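Side-chain contact in prophenoloxidase b (Marsupenaeus japonicus, PDB 3WKY), which probably oxidises monophenols and o-diphenols once activated, using a type 3 dicopper centre that holds a copper-oxygen cluster: residues Leu116-Tyr121 with Ser205-Ile210. Numbering follows the deposited sequence.
Sequences LYHTYY and SNPYYI
S205 CB sits over one face of the Y121 ring, toward its rim. It lies 3.7 Å from the ring centroid and 15° off the normal, a CH-pi contact. S205 OG is turned anti to its own backbone N (chi1 -176°). This carries OG over the CD1 side of the ring, where it lies 3.3 Å from Y121 CD1. S205 CA lies over the same face, 3.8 Å from Y121 CG. This is the tight part of the contact, and it is buried.

The second part is looser. H118 extends from helix 109-122 with CG anti to the backbone N (chi1 179°), which brings its imidazole to the loop after helix 193-205. H118 CE1 meets P207 CG at 3.7 Å, and the two side chains cross at about a right angle. I210 CD1 comes to the ring edge, 3.8 Å from H118 CE1. Few atoms of P207 and I210 touch the ring. I210 is partly exposed, and its side chain also packs on R218.

No hydrogen bond joins the two segments. The polar ends instead bond to helix 193-205: H118 ND1 to L204 O, and Y121 OH to H201 ND1. This helix also carries the cluster-pocket residues H199 and H203. The contact thus joins the all-alpha and copper-containing regions by van der Waals and CH-pi packing, while hydrogen bonds of both aromatic side chains tie helix 109-122 to a copper-site helix.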
# COMPACT_ATOMS: atom_id res chain seq x y z
N LEU A 116 8.03 -33.51 36.34
CA LEU A 116 7.61 -34.84 36.77
C LEU A 116 7.43 -35.79 35.59
O LEU A 116 7.92 -36.92 35.60
CB LEU A 116 6.30 -34.77 37.56
CG LEU A 116 6.39 -34.74 39.08
CD1 LEU A 116 4.99 -34.88 39.68
CD2 LEU A 116 7.30 -35.86 39.58
N TYR A 117 6.72 -35.34 34.56
CA TYR A 117 6.53 -36.17 33.37
C TYR A 117 7.87 -36.47 32.73
O TYR A 117 8.13 -37.61 32.32
CB TYR A 117 5.59 -35.49 32.36
CG TYR A 117 4.11 -35.65 32.63
CD1 TYR A 117 3.42 -36.76 32.18
CD2 TYR A 117 3.40 -34.66 33.31
CE1 TYR A 117 2.05 -36.89 32.42
CE2 TYR A 117 2.04 -34.79 33.56
CZ TYR A 117 1.37 -35.90 33.11
OH TYR A 117 0.02 -36.03 33.35
N HIS A 118 8.74 -35.47 32.62
CA HIS A 118 10.05 -35.69 32.02
C HIS A 118 10.84 -36.73 32.81
O HIS A 118 11.56 -37.55 32.24
CB HIS A 118 10.86 -34.39 31.95
CG HIS A 118 12.22 -34.57 31.37
ND1 HIS A 118 12.45 -35.18 30.15
CD2 HIS A 118 13.45 -34.22 31.84
CE1 HIS A 118 13.74 -35.19 29.90
NE2 HIS A 118 14.37 -34.61 30.91
N THR A 119 10.68 -36.67 34.13
CA THR A 119 11.35 -37.61 35.03
C THR A 119 10.96 -39.06 34.76
O THR A 119 11.82 -39.96 34.81
CB THR A 119 11.08 -37.23 36.49
OG1 THR A 119 11.71 -35.98 36.78
CG2 THR A 119 11.62 -38.31 37.45
N TYR A 120 9.69 -39.31 34.47
CA TYR A 120 9.27 -40.67 34.13
C TYR A 120 9.92 -41.18 32.84
O TYR A 120 10.16 -42.37 32.70
CB TYR A 120 7.75 -40.77 34.02
CG TYR A 120 7.02 -41.00 35.33
CD1 TYR A 120 6.92 -39.98 36.27
CD2 TYR A 120 6.39 -42.21 35.60
CE1 TYR A 120 6.24 -40.17 37.46
CE2 TYR A 120 5.69 -42.40 36.79
CZ TYR A 120 5.62 -41.37 37.71
OH TYR A 120 4.94 -41.54 38.89
N TYR A 121 10.20 -40.28 31.90
CA TYR A 121 10.89 -40.68 30.68
C TYR A 121 12.37 -40.93 30.93
O TYR A 121 12.96 -41.84 30.35
CB TYR A 121 10.71 -39.63 29.56
CG TYR A 121 9.34 -39.68 28.95
CD1 TYR A 121 9.02 -40.66 28.02
CD2 TYR A 121 8.36 -38.76 29.31
CE1 TYR A 121 7.76 -40.73 27.47
CE2 TYR A 121 7.10 -38.82 28.76
CZ TYR A 121 6.81 -39.82 27.84
OH TYR A 121 5.56 -39.91 27.29
N SER A 205 9.34 -36.15 26.33
CA SER A 205 10.16 -37.33 26.06
C SER A 205 11.40 -36.94 25.26
O SER A 205 12.48 -37.50 25.45
CB SER A 205 9.35 -38.35 25.27
OG SER A 205 10.10 -39.54 25.07
N ASN A 206 11.24 -35.96 24.37
CA ASN A 206 12.34 -35.53 23.50
C ASN A 206 12.60 -34.03 23.55
O ASN A 206 12.58 -33.37 22.52
CB ASN A 206 12.02 -35.92 22.06
CG ASN A 206 11.92 -37.40 21.88
OD1 ASN A 206 12.93 -38.09 21.96
ND2 ASN A 206 10.71 -37.91 21.69
N PRO A 207 12.89 -33.50 24.75
CA PRO A 207 13.03 -32.04 24.84
C PRO A 207 14.28 -31.56 24.13
O PRO A 207 15.33 -32.22 24.16
CB PRO A 207 13.13 -31.79 26.35
CG PRO A 207 13.71 -33.08 26.91
CD PRO A 207 13.13 -34.17 26.05
N TYR A 208 14.18 -30.40 23.49
CA TYR A 208 15.29 -29.86 22.75
C TYR A 208 16.45 -29.48 23.66
O TYR A 208 17.58 -29.28 23.19
CB TYR A 208 14.82 -28.67 21.91
CG TYR A 208 14.24 -27.53 22.73
CD1 TYR A 208 15.07 -26.57 23.27
CD2 TYR A 208 12.87 -27.41 22.93
CE1 TYR A 208 14.56 -25.51 24.01
CE2 TYR A 208 12.34 -26.36 23.67
CZ TYR A 208 13.19 -25.42 24.21
OH TYR A 208 12.70 -24.35 24.94
N TYR A 209 16.17 -29.41 24.96
CA TYR A 209 17.22 -29.04 25.91
C TYR A 209 17.92 -30.26 26.52
O TYR A 209 18.78 -30.13 27.39
CB TYR A 209 16.66 -28.10 26.99
CG TYR A 209 15.29 -28.50 27.49
CD1 TYR A 209 14.13 -28.12 26.80
CD2 TYR A 209 15.15 -29.27 28.64
CE1 TYR A 209 12.87 -28.50 27.26
CE2 TYR A 209 13.90 -29.64 29.10
CZ TYR A 209 12.77 -29.26 28.42
OH TYR A 209 11.54 -29.65 28.89
N ILE A 210 17.56 -31.45 26.04
CA ILE A 210 18.18 -32.68 26.54
C ILE A 210 19.70 -32.63 26.39
O ILE A 210 20.22 -32.02 25.45
CB ILE A 210 17.62 -33.93 25.83
CG1 ILE A 210 17.88 -35.20 26.66
CG2 ILE A 210 18.20 -34.09 24.42
CD1 ILE A 210 16.89 -35.39 27.80